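Local coordinates for copper homeostasis protein CutC (Streptococcus agalactiae, PDB 2BDQ), which probably binds copper ions and takes part in copper homeostasis in the cytoplasm, at residues 167-170 / 171-175; 106-109 / 110-113. All coordinates share one frame; numbering follows the deposited sequence.

Contact 1: 167-170 / 171-175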
loop_
_atom_site.group_PDB
_atom_site.type_symbol
_atom_site.label_atom_id
_atom_site.label_comp_id
_atom_site.label_asym_id
_atom_site.label_seq_id
_atom_site.Cartn_x
_atom_site.Cartn_y
_atom_site.Cartn_z
ATOM N N HIS A 167 32.009 -0.185 9.300
ATOM C CA HIS A 167 31.004 0.445 10.147
ATOM C C HIS A 167 29.991 -0.553 10.703
ATOM O O HIS A 167 29.670 -0.524 11.890
ATOM C CB HIS A 167 30.267 1.543 9.370
ATOM C CG HIS A 167 29.344 2.358 10.216
ATOM N ND1 HIS A 167 28.018 2.559 9.891
ATOM C CD2 HIS A 167 29.545 3.009 11.385
ATOM C CE1 HIS A 167 27.446 3.297 10.824
ATOM N NE2 HIS A 167 28.351 3.584 11.745
ATOM N N ILE A 168 29.487 -1.430 9.844
ATOM C CA ILE A 168 28.506 -2.418 10.270
ATOM C C ILE A 168 29.097 -3.336 11.334
ATOM O O ILE A 168 28.412 -3.707 12.287
ATOM C CB ILE A 168 27.991 -3.236 9.065
ATOM C CG1 ILE A 168 27.214 -2.308 8.127
ATOM C CG2 ILE A 168 27.090 -4.370 9.534
ATOM C CD1 ILE A 168 26.668 -2.980 6.873
ATOM N N LYS A 169 30.375 -3.678 11.196
ATOM C CA LYS A 169 30.995 -4.550 12.179
ATOM C C LYS A 169 31.132 -3.847 13.518
ATOM O O LYS A 169 30.969 -4.461 14.580
ATOM C CB LYS A 169 32.366 -5.046 11.712
ATOM C CG LYS A 169 32.917 -6.103 12.667
ATOM C CD LYS A 169 33.963 -7.011 12.037
ATOM C CE LYS A 169 35.320 -6.347 11.983
ATOM N NZ LYS A 169 36.397 -7.327 11.684
ATOM N N ALA A 170 31.431 -2.554 13.470
ATOM C CA ALA A 170 31.575 -1.768 14.692
ATOM C C ALA A 170 30.239 -1.718 15.442
ATOM O O ALA A 170 30.211 -1.740 16.678
ATOM C CB ALA A 170 32.041 -0.354 14.354
ATOM N N LEU A 171 29.140 -1.649 14.691
ATOM C CA LEU A 171 27.804 -1.601 15.288
ATOM C C LEU A 171 27.458 -2.937 15.932
ATOM O O LEU A 171 26.860 -2.983 17.007
ATOM C CB LEU A 171 26.758 -1.234 14.227
ATOM C CG LEU A 171 26.857 0.202 13.706
ATOM C CD1 LEU A 171 25.791 0.462 12.646
ATOM C CD2 LEU A 171 26.690 1.170 14.869
ATOM N N VAL A 172 27.841 -4.020 15.267
ATOM C CA VAL A 172 27.590 -5.356 15.786
ATOM C C VAL A 172 28.362 -5.571 17.083
ATOM O O VAL A 172 27.828 -6.108 18.051
ATOM C CB VAL A 172 28.031 -6.432 14.794
ATOM C CG1 VAL A 172 27.919 -7.801 15.447
ATOM C CG2 VAL A 172 27.184 -6.363 13.545
ATOM N N GLU A 173 29.620 -5.151 17.092
ATOM C CA GLU A 173 30.462 -5.298 18.272
ATOM C C GLU A 173 29.902 -4.464 19.420
ATOM O O GLU A 173 29.868 -4.911 20.572
ATOM C CB GLU A 173 31.899 -4.859 17.960
ATOM C CG GLU A 173 32.579 -5.698 16.873
ATOM C CD GLU A 173 33.970 -5.186 16.484
ATOM O OE1 GLU A 173 34.083 -4.038 15.994
ATOM O OE2 GLU A 173 34.955 -5.939 16.663
ATOM N N TYR A 174 29.452 -3.255 19.099
ATOM C CA TYR A 174 28.895 -2.370 20.107
ATOM C C TYR A 174 27.560 -2.899 20.613
ATOM O O TYR A 174 27.249 -2.748 21.788
ATOM C CB TYR A 174 28.729 -0.962 19.541
ATOM C CG TYR A 174 28.294 0.061 20.564
ATOM C CD1 TYR A 174 26.942 0.336 20.774
ATOM C CD2 TYR A 174 29.234 0.741 21.338
ATOM C CE1 TYR A 174 26.537 1.264 21.728
ATOM C CE2 TYR A 174 28.842 1.667 22.292
ATOM C CZ TYR A 174 27.491 1.928 22.484
ATOM O OH TYR A 174 27.099 2.868 23.413
ATOM N N ALA A 175 26.774 -3.512 19.728
ATOM C CA ALA A 175 25.477 -4.074 20.113
ATOM C C ALA A 175 25.701 -5.162 21.155
ATOM O O ALA A 175 24.872 -5.376 22.035
ATOM C CB ALA A 175 24.766 -4.654 18.888
#
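Leu171 sets its branched end over one face of the His167 imidazole, one turn back along helix 165-175. CD1 does the touching: it lies 4.1 Å from the centroid of the His167 ring and 28° off the ring normal, a CH-pi contact, and its nearest ring atom is His167 CE1 at 3.8 Å. The histidine ring swings round to meet it because CG lies anti to the backbone N (chi1 -172°), beside the carbonyl carbon, while Leu171 CG lies anti to its own carbonyl carbon, beside the backbone N, and rests 3.4 Å from His167 O. The same carbonyl accepts the hydrogen bond from Leu171 N, at 3.1 Å. Leu171 also packs on Leu152 of strand 149-152 and on Gln135 and Ile139 of helix 135-144, so its branch is wedged between imidazole, barrel wall and neighbouring helix.

Ala170 directly precedes Leu171, with Ala170 CB 3.2 Å from Leu171 N, and gives its carbonyl to Tyr174 N at 3.0 Å; the tyrosine hydroxyl is hydrogen-bonded to Asp140 of helix 135-144. On the outward side Lys169 and Glu173 meet through their chains, Lys169 CG lying 4.1 Å from Glu173 CD. Their charged ends, Lys169 NZ and Glu173 OE2, stay 5.4 Å apart, too far for a salt bridge. The chemistry is thus divided: apolar packing of Leu171 against the barrel wall and one imidazole face, and on the outer side opposite charges whose attraction is probably no more than a mild stabilisation of the helix.

Contact 2: 106-109 / 110-113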
loop_
_atom_site.group_PDB
_atom_site.type_symbol
_atom_site.label_atom_id
_atom_site.label_comp_id
_atom_site.label_asym_id
_atom_site.label_seq_id
_atom_site.Cartn_x
_atom_site.Cartn_y
_atom_site.Cartn_z
ATOM N N THR A 106 12.306 8.996 20.726
ATOM C CA THR A 106 11.933 8.124 21.838
ATOM C C THR A 106 10.520 8.363 22.360
ATOM O O THR A 106 9.793 7.416 22.626
ATOM C CB THR A 106 12.917 8.281 23.029
ATOM O OG1 THR A 106 14.251 7.987 22.596
ATOM C CG2 THR A 106 12.544 7.328 24.158
ATOM N N GLU A 107 10.134 9.624 22.513
ATOM C CA GLU A 107 8.807 9.929 23.022
ATOM C C GLU A 107 7.703 9.392 22.115
ATOM O O GLU A 107 6.714 8.838 22.601
ATOM C CB GLU A 107 8.638 11.439 23.229
ATOM C CG GLU A 107 9.257 12.299 22.129
ATOM C CD GLU A 107 10.717 12.643 22.403
ATOM O OE1 GLU A 107 10.978 13.345 23.407
ATOM O OE2 GLU A 107 11.595 12.216 21.622
ATOM N N ALA A 108 7.870 9.539 20.803
ATOM C CA ALA A 108 6.858 9.056 19.866
ATOM C C ALA A 108 6.759 7.533 19.930
ATOM O O ALA A 108 5.658 6.980 19.976
ATOM C CB ALA A 108 7.179 9.513 18.439
ATOM N N ILE A 109 7.903 6.854 19.945
ATOM C CA ILE A 109 7.907 5.397 20.012
ATOM C C ILE A 109 7.261 4.893 21.301
ATOM O O ILE A 109 6.507 3.916 21.280
ATOM C CB ILE A 109 9.342 4.824 19.925
ATOM C CG1 ILE A 109 9.941 5.125 18.553
ATOM C CG2 ILE A 109 9.322 3.314 20.157
ATOM C CD1 ILE A 109 11.385 4.768 18.442
ATOM N N GLU A 110 7.555 5.543 22.425
ATOM C CA GLU A 110 6.969 5.120 23.691
ATOM C C GLU A 110 5.449 5.228 23.641
ATOM O O GLU A 110 4.755 4.425 24.254
ATOM C CB GLU A 110 7.525 5.946 24.864
ATOM C CG GLU A 110 9.021 5.766 25.078
ATOM C CD GLU A 110 9.529 6.376 26.381
ATOM O OE1 GLU A 110 9.233 7.560 26.660
ATOM O OE2 GLU A 110 10.238 5.662 27.125
ATOM N N GLN A 111 4.935 6.207 22.897
ATOM C CA GLN A 111 3.488 6.388 22.770
ATOM C C GLN A 111 2.846 5.158 22.120
ATOM O O GLN A 111 1.683 4.839 22.383
ATOM C CB GLN A 111 3.158 7.623 21.915
ATOM C CG GLN A 111 3.227 8.974 22.630
ATOM C CD GLN A 111 2.833 10.139 21.715
ATOM O OE1 GLN A 111 3.650 10.646 20.940
ATOM N NE2 GLN A 111 1.570 10.550 21.790
ATOM N N LEU A 112 3.606 4.468 21.273
ATOM C CA LEU A 112 3.089 3.292 20.583
ATOM C C LEU A 112 3.422 1.961 21.263
ATOM O O LEU A 112 2.821 0.931 20.947
ATOM C CB LEU A 112 3.611 3.265 19.146
ATOM C CG LEU A 112 3.307 4.474 18.257
ATOM C CD1 LEU A 112 4.205 4.441 17.023
ATOM C CD2 LEU A 112 1.841 4.472 17.866
ATOM N N LEU A 113 4.363 1.969 22.198
ATOM C CA LEU A 113 4.739 0.725 22.861
ATOM C C LEU A 113 3.587 -0.082 23.458
ATOM O O LEU A 113 3.510 -1.299 23.267
ATOM C CB LEU A 113 5.777 0.996 23.949
ATOM C CG LEU A 113 7.174 1.314 23.414
ATOM C CD1 LEU A 113 8.123 1.517 24.588
ATOM C CD2 LEU A 113 7.664 0.172 22.518
#
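Thr106 O accepts a straight hydrogen bond from Glu110 N (2.9 Å, 161° at the hydrogen), but farther along the backbone the i to i+4 pattern slackens: Leu112 N bonds weakly to Ala108 O and also to Ile109 O three residues back. Leu112 N stands above the carbonyl plane of Ile109, 62° out of it, and Leu113 N adds a weak bond to the same oxygen. The turn belongs to helix 106-116, the helix of a beta-alpha-beta unit between strands 92-95 and 121-123 of the TIM barrel.

Ile109 and Glu110 point to different surroundings. Ile109 faces the barrel, packed on Ile97, Ile104, Phe123 and Phe147, and its CG2 meets Leu113 CD2 at 4.3 Å; Leu113 in turn leans on Leu121 of strand 121-123, so the two aliphatic chains make one apolar strip along the helix. Glu110 is exposed and folds back over the first turn. With CG anti to its carbonyl carbon (chi1 -63°) and the chain extended beyond, it carries its CG across Thr106, and Glu110 CG comes to 3.1 Å from Thr106 O. On another side of the helix Gln111 lies near Leu75 of helix 72-87, its OE1 3.7 Å from Ala108 CA. At the start of the helix, the Thr106 methyl CG2 rests 3.9 Å from the carboxylate carbon CD of Glu110.

Both contacts lie within single helices on the outer layer of one eight-stranded parallel barrel, and contact 2 precedes contact 1 along the chain. Helix 106-116 joins strands 92-95 and 121-123, whereas helix 165-175 joins strands 149-152 and 180-183; one further unit, strand 121-123 to strand 149-152 through helix 135-144, lies between them. The centres are 25 Å apart and the nearest atoms about 14 Å, so the two never touch. Each contact centre lies about 17 Å from the centre of the chain. They lie in separate sectors of the helical shell, whose helices pack on the barrel wall, related through the shared TIM-barrel scaffold and not by direct contact.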